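Local atomic coordinates of Bd3459 (Bdellovibrio bacteriovorus, PDB entry 5CEC), a protein that probably cleaves D-alanine-containing peptide bonds of peptidoglycan as an S13-family serine peptidase, and is bound by the ankyrin-repeat immunity protein Bd3460. Residues A[110-115]-A[144-149]; A[118-123]-A[233-238]; A[159-164]-A[252-257]. The protein carries 1 engineered substitution. All coordinates share one frame; numbering follows the deposited sequence.

Contact 1. Residues A[110-115]-A[144-149]. With SO4 (sulfate ion), chain E.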
loop_
_atom_site.group_PDB
_atom_site.type_symbol
_atom_site.label_atom_id
_atom_site.label_comp_id
_atom_site.label_asym_id
_atom_site.label_seq_id
_atom_site.Cartn_x
_atom_site.Cartn_y
_atom_site.Cartn_z
ATOM N N GLY A 110 -10.089 22.299 13.798
ATOM C CA GLY A 110 -9.626 21.287 12.870
ATOM C C GLY A 110 -9.991 21.531 11.418
ATOM O O GLY A 110 -10.884 22.311 11.107
ATOM N N SER A 111 -9.277 20.846 10.543
ATOM C CA SER A 111 -9.485 20.889 9.121
ATOM C C SER A 111 -9.926 19.541 8.524
ATOM O O SER A 111 -10.022 19.422 7.308
ATOM C CB SER A 111 -8.193 21.316 8.414
ATOM O OG SER A 111 -7.163 20.389 8.683
ATOM N N ARG A 112 -10.083 18.515 9.367
ATOM C CA ARG A 112 -10.301 17.133 8.921
ATOM C C ARG A 112 -9.141 16.585 8.097
ATOM O O ARG A 112 -9.277 15.652 7.319
ATOM C CB ARG A 112 -11.631 16.969 8.182
ATOM C CG ARG A 112 -12.815 17.512 8.963
ATOM C CD ARG A 112 -14.149 16.985 8.429
ATOM N NE ARG A 112 -14.336 15.573 8.762
ATOM C CZ ARG A 112 -14.769 15.106 9.926
ATOM N NH1 ARG A 112 -15.115 15.941 10.920
ATOM N NH2 ARG A 112 -14.858 13.787 10.089
ATOM N N ASP A 113 -7.940 17.113 8.363
ATOM C CA ASP A 113 -6.700 16.560 7.775
ATOM C C ASP A 113 -6.745 15.045 8.047
ATOM O O ASP A 113 -6.813 14.631 9.208
ATOM C CB ASP A 113 -5.495 17.248 8.447
ATOM C CG ASP A 113 -4.154 16.779 7.954
ATOM O OD1 ASP A 113 -4.023 15.699 7.347
ATOM O OD2 ASP A 113 -3.204 17.551 8.202
ATOM N N PRO A 114 -6.641 14.228 6.988
ATOM C CA PRO A 114 -6.759 12.761 7.113
ATOM C C PRO A 114 -5.448 12.048 7.320
ATOM O O PRO A 114 -5.394 10.828 7.229
ATOM C CB PRO A 114 -7.377 12.358 5.767
ATOM C CG PRO A 114 -6.753 13.318 4.828
ATOM C CD PRO A 114 -6.655 14.633 5.575
ATOM N N LEU A 115 -4.393 12.809 7.606
ATOM C CA LEU A 115 -3.075 12.248 7.891
ATOM C C LEU A 115 -2.454 12.932 9.088
ATOM O O LEU A 115 -1.272 13.246 9.090
ATOM C CB LEU A 115 -2.197 12.321 6.633
ATOM C CG LEU A 115 -0.832 11.652 6.644
ATOM C CD1 LEU A 115 -0.907 10.281 7.282
ATOM C CD2 LEU A 115 -0.217 11.602 5.251
ATOM N N ASN A 144 -13.610 18.749 14.090
ATOM C CA ASN A 144 -12.909 18.536 12.851
ATOM C C ASN A 144 -11.445 18.228 13.047
ATOM O O ASN A 144 -10.740 18.046 12.070
ATOM C CB ASN A 144 -13.101 19.736 11.933
ATOM C CG ASN A 144 -14.533 19.886 11.507
ATOM O OD1 ASN A 144 -15.164 18.907 11.116
ATOM N ND2 ASN A 144 -15.035 21.109 11.548
ATOM N N PHE A 145 -11.002 18.174 14.312
ATOM C CA PHE A 145 -9.622 17.802 14.603
ATOM C C PHE A 145 -9.556 16.289 14.721
ATOM O O PHE A 145 -9.892 15.714 15.756
ATOM C CB PHE A 145 -9.103 18.469 15.872
ATOM C CG PHE A 145 -7.684 18.074 16.214
ATOM C CD1 PHE A 145 -6.673 18.192 15.266
ATOM C CD2 PHE A 145 -7.383 17.503 17.458
ATOM C CE1 PHE A 145 -5.369 17.805 15.579
ATOM C CE2 PHE A 145 -6.090 17.124 17.770
ATOM C CZ PHE A 145 -5.083 17.257 16.834
ATOM N N LEU A 146 -9.192 15.660 13.619
ATOM C CA LEU A 146 -9.042 14.219 13.558
ATOM C C LEU A 146 -7.617 13.884 13.906
ATOM O O LEU A 146 -6.681 14.431 13.326
ATOM C CB LEU A 146 -9.413 13.669 12.203
ATOM C CG LEU A 146 -10.763 14.136 11.653
ATOM C CD1 LEU A 146 -10.951 13.639 10.221
ATOM C CD2 LEU A 146 -11.919 13.709 12.560
ATOM N N LEU A 147 -7.443 13.058 14.921
ATOM C CA LEU A 147 -6.129 12.652 15.405
ATOM C C LEU A 147 -6.151 11.159 15.633
ATOM O O LEU A 147 -6.966 10.653 16.453
ATOM C CB LEU A 147 -5.782 13.368 16.704
ATOM C CG LEU A 147 -4.466 12.984 17.350
ATOM C CD1 LEU A 147 -3.286 13.441 16.503
ATOM C CD2 LEU A 147 -4.381 13.583 18.741
ATOM N N ALA A 148 -5.297 10.444 14.901
ATOM C CA ALA A 148 -5.140 8.985 15.039
ATOM C C ALA A 148 -3.656 8.745 15.058
ATOM O O ALA A 148 -2.988 8.858 14.035
ATOM C CB ALA A 148 -5.763 8.251 13.872
ATOM N N TRP A 149 -3.127 8.398 16.221
ATOM C CA TRP A 149 -1.704 8.336 16.368
ATOM C C TRP A 149 -1.022 7.460 15.327
ATOM O O TRP A 149 -0.008 7.856 14.730
ATOM C CB TRP A 149 -1.343 7.868 17.777
ATOM C CG TRP A 149 0.027 8.175 18.192
ATOM C CD1 TRP A 149 1.034 7.286 18.445
ATOM C CD2 TRP A 149 0.572 9.467 18.435
ATOM N NE1 TRP A 149 2.177 7.956 18.817
ATOM C CE2 TRP A 149 1.918 9.294 18.838
ATOM C CE3 TRP A 149 0.059 10.761 18.382
ATOM C CZ2 TRP A 149 2.754 10.371 19.151
ATOM C CZ3 TRP A 149 0.893 11.819 18.706
ATOM C CH2 TRP A 149 2.219 11.621 19.086
HETATM S S SO4 E . 5.100 5.926 21.238
HETATM O O1 SO4 E . 5.913 5.320 20.151
HETATM O O2 SO4 E . 4.710 4.913 22.239
HETATM O O3 SO4 E . 3.985 6.741 20.732
HETATM O O4 SO4 E . 5.928 6.935 21.999
HETATM O O HOH W 1 -13.169 23.236 12.407
HETATM O O HOH W 2 -7.200 16.359 11.481
#

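Contact 2. Residues A[118-123]-A[233-238]. With SO4 (sulfate ion), chain E.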
loop_
_atom_site.group_PDB
_atom_site.type_symbol
_atom_site.label_atom_id
_atom_site.label_comp_id
_atom_site.label_asym_id
_atom_site.label_seq_id
_atom_site.Cartn_x
_atom_site.Cartn_y
_atom_site.Cartn_z
ATOM N N ARG A 118 0.878 10.600 14.620
ATOM C CA ARG A 118 2.207 10.761 15.235
ATOM C C ARG A 118 3.058 11.816 14.567
ATOM O O ARG A 118 3.578 12.710 15.241
ATOM C CB ARG A 118 2.960 9.403 15.208
ATOM C CG ARG A 118 4.361 9.472 15.825
ATOM C CD ARG A 118 5.250 8.338 15.325
ATOM N NE ARG A 118 4.690 7.028 15.619
ATOM C CZ ARG A 118 4.787 6.388 16.795
ATOM N NH1 ARG A 118 5.372 6.946 17.847
ATOM N NH2 ARG A 118 4.293 5.176 16.899
ATOM N N ASN A 119 3.273 11.678 13.267
ATOM C CA ASN A 119 4.328 12.485 12.635
ATOM C C ASN A 119 3.927 13.946 12.468
ATOM O O ASN A 119 4.748 14.855 12.708
ATOM C CB ASN A 119 4.776 11.839 11.338
ATOM C CG ASN A 119 5.502 10.551 11.573
ATOM O OD1 ASN A 119 6.246 10.461 12.525
ATOM N ND2 ASN A 119 5.274 9.547 10.750
ATOM N N MET A 120 2.670 14.216 12.102
ATOM C CA MET A 120 2.197 15.602 12.111
ATOM C C MET A 120 2.235 16.218 13.516
ATOM O O MET A 120 2.527 17.401 13.679
ATOM C CB MET A 120 0.833 15.726 11.440
ATOM C CG MET A 120 0.430 17.163 11.264
ATOM S SD MET A 120 1.554 18.073 10.199
ATOM C CE MET A 120 0.449 19.034 9.193
ATOM N N SER A 121 1.959 15.402 14.523
ATOM C CA SER A 121 1.990 15.860 15.914
ATOM C C SER A 121 3.412 16.233 16.303
ATOM O O SER A 121 3.627 17.272 16.931
ATOM C CB SER A 121 1.444 14.797 16.874
ATOM O OG SER A 121 0.057 14.613 16.680
ATOM N N TYR A 122 4.377 15.391 15.931
ATOM C CA TYR A 122 5.778 15.715 16.179
ATOM C C TYR A 122 6.183 17.020 15.522
ATOM O O TYR A 122 6.883 17.831 16.118
ATOM C CB TYR A 122 6.701 14.604 15.670
ATOM C CG TYR A 122 6.699 13.280 16.427
ATOM C CD1 TYR A 122 6.025 13.105 17.644
ATOM C CD2 TYR A 122 7.380 12.200 15.901
ATOM C CE1 TYR A 122 6.044 11.890 18.312
ATOM C CE2 TYR A 122 7.407 10.987 16.553
ATOM C CZ TYR A 122 6.753 10.834 17.751
ATOM O OH TYR A 122 6.810 9.621 18.366
ATOM N N PHE A 123 5.750 17.221 14.289
ATOM C CA PHE A 123 6.029 18.485 13.596
ATOM C C PHE A 123 5.370 19.656 14.300
ATOM O O PHE A 123 6.000 20.701 14.496
ATOM C CB PHE A 123 5.599 18.408 12.142
ATOM C CG PHE A 123 5.921 19.650 11.353
ATOM C CD1 PHE A 123 7.244 19.995 11.041
ATOM C CD2 PHE A 123 4.922 20.511 10.972
ATOM C CE1 PHE A 123 7.536 21.158 10.348
ATOM C CE2 PHE A 123 5.216 21.678 10.274
ATOM C CZ PHE A 123 6.520 22.003 9.972
ATOM N N MET A 233 -2.957 30.982 14.264
ATOM C CA MET A 233 -1.831 30.413 13.580
ATOM C C MET A 233 -2.377 29.271 12.712
ATOM O O MET A 233 -3.375 28.622 13.078
ATOM C CB MET A 233 -0.809 29.914 14.610
ATOM C CG MET A 233 -0.349 30.985 15.602
ATOM S SD MET A 233 0.525 32.331 14.807
ATOM C CE MET A 233 2.053 31.489 14.385
ATOM N N VAL A 234 -1.756 29.043 11.560
ATOM C CA VAL A 234 -2.176 27.966 10.668
ATOM C C VAL A 234 -1.042 26.973 10.492
ATOM O O VAL A 234 0.128 27.347 10.316
ATOM C CB VAL A 234 -2.733 28.461 9.305
ATOM C CG1 VAL A 234 -1.658 29.099 8.437
ATOM C CG2 VAL A 234 -3.401 27.316 8.555
ATOM N N LEU A 235 -1.413 25.697 10.567
ATOM C CA LEU A 235 -0.526 24.575 10.305
ATOM C C LEU A 235 -1.095 23.857 9.087
ATOM O O LEU A 235 -2.033 23.062 9.193
ATOM C CB LEU A 235 -0.505 23.620 11.505
ATOM C CG LEU A 235 0.463 22.433 11.384
ATOM C CD1 LEU A 235 1.872 22.861 11.765
ATOM C CD2 LEU A 235 -0.022 21.263 12.238
ATOM N N MET A 236 -0.538 24.121 7.919
ATOM C CA MET A 236 -1.049 23.513 6.700
ATOM C C MET A 236 -0.467 22.126 6.506
ATOM O O MET A 236 0.723 21.900 6.712
ATOM C CB MET A 236 -0.728 24.346 5.487
ATOM C CG MET A 236 -1.314 25.730 5.541
ATOM S SD MET A 236 -1.466 26.477 3.920
ATOM C CE MET A 236 0.259 26.760 3.551
ATOM N N SER A 237 -1.312 21.183 6.102
ATOM C CA SER A 237 -0.811 19.894 5.657
ATOM C C SER A 237 0.045 20.038 4.420
ATOM O O SER A 237 0.004 21.070 3.729
ATOM C CB SER A 237 -1.950 18.925 5.345
ATOM O OG SER A 237 -2.620 19.277 4.148
ATOM N N ALA A 238 0.788 18.988 4.100
ATOM C CA ALA A 238 1.311 18.758 2.751
ATOM C C ALA A 238 0.137 18.835 1.761
ATOM O O ALA A 238 -1.029 18.591 2.130
ATOM C CB ALA A 238 2.022 17.390 2.674
HETATM S S SO4 E . 5.100 5.926 21.238
HETATM O O1 SO4 E . 5.913 5.320 20.151
HETATM O O2 SO4 E . 4.710 4.913 22.239
HETATM O O3 SO4 E . 3.985 6.741 20.732
HETATM O O4 SO4 E . 5.928 6.935 21.999
#

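Contact 3. Residues A[159-164]-A[252-257]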
loop_
_atom_site.group_PDB
_atom_site.type_symbol
_atom_site.label_atom_id
_atom_site.label_comp_id
_atom_site.label_asym_id
_atom_site.label_seq_id
_atom_site.Cartn_x
_atom_site.Cartn_y
_atom_site.Cartn_z
ATOM N N GLY A 159 -6.252 -1.979 8.520
ATOM C CA GLY A 159 -7.322 -2.300 9.450
ATOM C C GLY A 159 -8.635 -1.657 9.114
ATOM O O GLY A 159 -8.780 -0.956 8.107
ATOM N N THR A 160 -9.615 -1.920 9.970
ATOM C CA THR A 160 -10.931 -1.310 9.855
ATOM C C THR A 160 -10.799 0.067 10.486
ATOM O O THR A 160 -10.538 0.185 11.669
ATOM C CB THR A 160 -12.001 -2.142 10.586
ATOM O OG1 THR A 160 -12.106 -3.405 9.927
ATOM C CG2 THR A 160 -13.335 -1.428 10.552
ATOM N N THR A 161 -10.998 1.100 9.686
ATOM C CA THR A 161 -10.872 2.469 10.155
ATOM C C THR A 161 -11.992 2.750 11.155
ATOM O O THR A 161 -13.171 2.516 10.849
ATOM C CB THR A 161 -10.955 3.437 8.975
ATOM O OG1 THR A 161 -9.957 3.053 8.009
ATOM C CG2 THR A 161 -10.771 4.854 9.398
ATOM N N PRO A 162 -11.645 3.285 12.335
ATOM C CA PRO A 162 -12.701 3.587 13.274
ATOM C C PRO A 162 -13.697 4.559 12.676
ATOM O O PRO A 162 -13.316 5.568 12.090
ATOM C CB PRO A 162 -11.964 4.175 14.468
ATOM C CG PRO A 162 -10.598 3.639 14.370
ATOM C CD PRO A 162 -10.312 3.514 12.916
ATOM N N LYS A 163 -14.968 4.221 12.785
ATOM C CA LYS A 163 -16.055 5.043 12.291
ATOM C C LYS A 163 -16.852 5.500 13.525
ATOM O O LYS A 163 -17.538 4.704 14.164
ATOM C CB LYS A 163 -16.905 4.246 11.302
ATOM C CG LYS A 163 -17.992 5.070 10.627
ATOM C CD LYS A 163 -18.563 4.357 9.404
ATOM C CE LYS A 163 -19.721 5.121 8.775
ATOM N NZ LYS A 163 -19.446 6.588 8.639
ATOM N N TYR A 164 -16.728 6.779 13.867
ATOM C CA TYR A 164 -17.357 7.329 15.069
ATOM C C TYR A 164 -18.779 7.769 14.744
ATOM O O TYR A 164 -19.014 8.683 13.946
ATOM C CB TYR A 164 -16.556 8.504 15.600
ATOM C CG TYR A 164 -15.113 8.133 15.900
ATOM C CD1 TYR A 164 -14.789 7.194 16.874
ATOM C CD2 TYR A 164 -14.074 8.720 15.206
ATOM C CE1 TYR A 164 -13.465 6.842 17.137
ATOM C CE2 TYR A 164 -12.759 8.380 15.453
ATOM C CZ TYR A 164 -12.446 7.451 16.422
ATOM O OH TYR A 164 -11.131 7.122 16.690
ATOM N N ASN A 252 -3.299 2.788 2.370
ATOM C CA ASN A 252 -3.651 3.220 3.716
ATOM C C ASN A 252 -5.172 3.385 3.877
ATOM O O ASN A 252 -5.753 4.344 3.355
ATOM C CB ASN A 252 -2.925 4.538 4.053
ATOM C CG ASN A 252 -3.102 4.927 5.472
ATOM O OD1 ASN A 252 -4.232 4.926 5.983
ATOM N ND2 ASN A 252 -2.005 5.241 6.129
ATOM N N ASN A 253 -5.788 2.468 4.617
ATOM C CA ASN A 253 -7.242 2.502 4.817
ATOM C C ASN A 253 -7.699 3.744 5.577
ATOM O O ASN A 253 -8.778 4.277 5.283
ATOM C CB ASN A 253 -7.702 1.266 5.556
ATOM C CG ASN A 253 -7.594 0.021 4.729
ATOM O OD1 ASN A 253 -7.289 0.029 3.540
ATOM N ND2 ASN A 253 -7.846 -1.093 5.389
ATOM N N TYR A 254 -6.922 4.159 6.576
ATOM C CA TYR A 254 -7.306 5.305 7.392
ATOM C C TYR A 254 -7.450 6.556 6.557
ATOM O O TYR A 254 -8.468 7.304 6.673
ATOM C CB TYR A 254 -6.299 5.553 8.555
ATOM C CG TYR A 254 -6.607 6.779 9.363
ATOM C CD1 TYR A 254 -7.464 6.742 10.461
ATOM C CD2 TYR A 254 -6.080 8.021 9.010
ATOM C CE1 TYR A 254 -7.767 7.872 11.185
ATOM C CE2 TYR A 254 -6.377 9.152 9.751
ATOM C CZ TYR A 254 -7.219 9.093 10.832
ATOM O OH TYR A 254 -7.552 10.213 11.532
ATOM N N ILE A 255 -6.446 6.802 5.712
ATOM C CA ILE A 255 -6.505 7.997 4.873
ATOM C C ILE A 255 -7.707 7.904 3.919
ATOM O O ILE A 255 -8.462 8.869 3.740
ATOM C CB ILE A 255 -5.211 8.252 4.078
ATOM C CG1 ILE A 255 -3.996 8.385 5.013
ATOM C CG2 ILE A 255 -5.313 9.487 3.200
ATOM C CD1 ILE A 255 -2.660 8.414 4.294
ATOM N N ALA A 256 -7.850 6.744 3.282
ATOM C CA ALA A 256 -8.888 6.602 2.247
ATOM C C ALA A 256 -10.282 6.756 2.865
ATOM O O ALA A 256 -11.154 7.425 2.281
ATOM C CB ALA A 256 -8.764 5.252 1.565
ATOM N N ASP A 257 -10.519 6.089 3.986
ATOM C CA ASP A 257 -11.844 6.120 4.602
ATOM C C ASP A 257 -12.175 7.524 5.099
ATOM O O ASP A 257 -13.292 7.992 4.945
ATOM C CB ASP A 257 -11.969 5.064 5.716
ATOM C CG ASP A 257 -12.025 3.666 5.173
ATOM O OD1 ASP A 257 -12.670 3.472 4.115
ATOM O OD2 ASP A 257 -11.484 2.755 5.819
HETATM O O HOH W 3 -12.143 0.464 7.013
#

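Contact 1. Residues A[110-115]-A[144-149]
G110 and R112 meet N144 and L146 in a polar, partly buried contact between two loops, each following one of two neighbouring parallel strands of the mixed sheet, 104-109 and 135-141. The backbones are tied by one bond: R112 N donates to N144 O at 2.8 Å. The R112 side chain then folds back over the same residue, and NH1 reaches N144 OD1 at 3.0 Å. This second bond is well formed, with an angle of 162° at the hydrogen, the amide oxygen in the guanidinium plane, and the donor on one of its lone pairs. Guanidinium and amide stand almost perpendicular, 88° apart. L146 lays its methyls over one face of the guanidinium, CD1 toward the rim and CD2 3.8 Å from R112 NH2, while R112 NE turns to N262 on helix 253-262.

Strand 104-109, helix 118-130 and strand 135-141 form a beta-alpha-beta crossover; 110-115 lies in its strand-to-helix connection and 144-149 follows its second strand. D113 shapes the first loop as an Asx turn, its OD1 accepting from L115 N at 2.9 Å.

Two waters bridge the segments. Water 1 gives a hydrogen to G110 O and takes one from N144 ND2; water 2 donates to D113 O at 2.9 Å and to L146 O at 2.7 Å, so that one water serves a carbonyl from each segment. Farther along, W149 packs against R118 and S121 of helix 118-130, and its NE1 gives a hydrogen bond to O3 of a sulfate ion at 2.9 Å.

Contact 2. Residues A[118-123]-A[233-238]
M120 on helix 118-130 reaches L235 on strand 231-236, and its side chain is the one to follow. CB leaves the helix on the side of the strand. CG, anti to the backbone N (chi1 -172°), already heads for the strand, and the chain is kinked at chi2 and again at chi3 on the way to CE. SD comes within 4.1 Å of L235 CD2. The terminal methyl goes farthest: M120 CE is 3.8 Å from that same L235 CD2, so the two side chains meet tip to tip. M120 CE also rests 3.8 Å from M236 O and 3.9 Å from S237 CA, on the backbone beside the leucine.

L235 splits its two branches between neighbours one helical turn apart. While CD2 goes to M120, CD1 lies 3.8 Å from F123 CE2, the leucine and the ring sliding past each other in opposite directions; F123 in turn stacks on F429. The helix runs roughly against the strand, at 142°, packing on one face of the mixed sheet as the helix of its beta-alpha-beta crossover.

At the start of the helix, R118 turns to polar partners: R118 NH1 donates to O1 of the sulfate ion at 2.9 Å and to Y122 OH at 3.1 Å, both acceptors lying in the guanidinium plane, while R118 NE forms a salt bridge with E153 and Y190 makes a cation-pi contact.

Between helix and strand, carbon and sulfur do nearly all the touching. The contact is therefore held by van der Waals packing and probably by the burial of apolar surface, without directional bonds to fix the rotation of the side chains.

Contact 3. Residues A[159-164]-A[252-257]
T161 and G159, in the long loop after strand 135-141, lie against N253 and D257, one turn apart at the start of helix 253-262. The helix start fits the SxN element of the penicillin-binding protein and beta-lactamase fold: N253 would be its asparagine, and N253 OD1 accepts from NZ of K73, probably the lysine of the SxxK motif.

Three hydrogen-bonding links tie the loop to the helix. N253 ND2 donates to G159 O at 2.9 Å, nearly straight at 173°, with the acceptor in the amide plane. As OD1 faces K73 and ND2 the loop carbonyl, both ends of the amide are engaged and its flip is fixed; the loop carbonyl probably helps orient the amide that meets K73. In the second link, T161 OG1 donates to D257 OD2 at 2.7 Å, using the anti lone pair of the carboxylate. T161 places its hydroxyl beside its own backbone N (chi1 -55°), so that hydroxyl and amide both serve D257, the amide through a water. That water, the third link, accepts from T161 N at 3.0 Å and donates to D257 OD2 at 2.7 Å. The other carboxylate oxygen, OD1, accepts from S290, so the aspartate is gripped at both oxygens and joins a third piece of chain to the pair.

Apolar contact is slight. T161 CG2 lies 4.0 Å from Y254 CD1, the two side chains crossing at about a right angle.

Capping belongs to the helix itself. N252 sits at the N-cap, and its OD1 accepts from I255 N at 2.9 Å, with the donor well above the amide plane, 47° out of it.

From the N terminus, contact 1 opens at 110-115 and closes at 144-149, looping out helix 118-130 and strand 135-141. Contact 2 starts inside that loop, at 118-123, and closes only at 233-238, so the two cross; they touch where W149 O lies close to R118 N, and they share the sulfate ion. Contact 3 opens at 159-164, after contact 1 has closed, and closes at 252-257 beyond the end of contact 2, which it also crosses. P114 and A148 of contact 1 pack on Y254 of contact 3, joining the mixed-sheet region to helix 253-262, whereas contacts 2 and 3 stay about 9 Å apart at their nearest atoms.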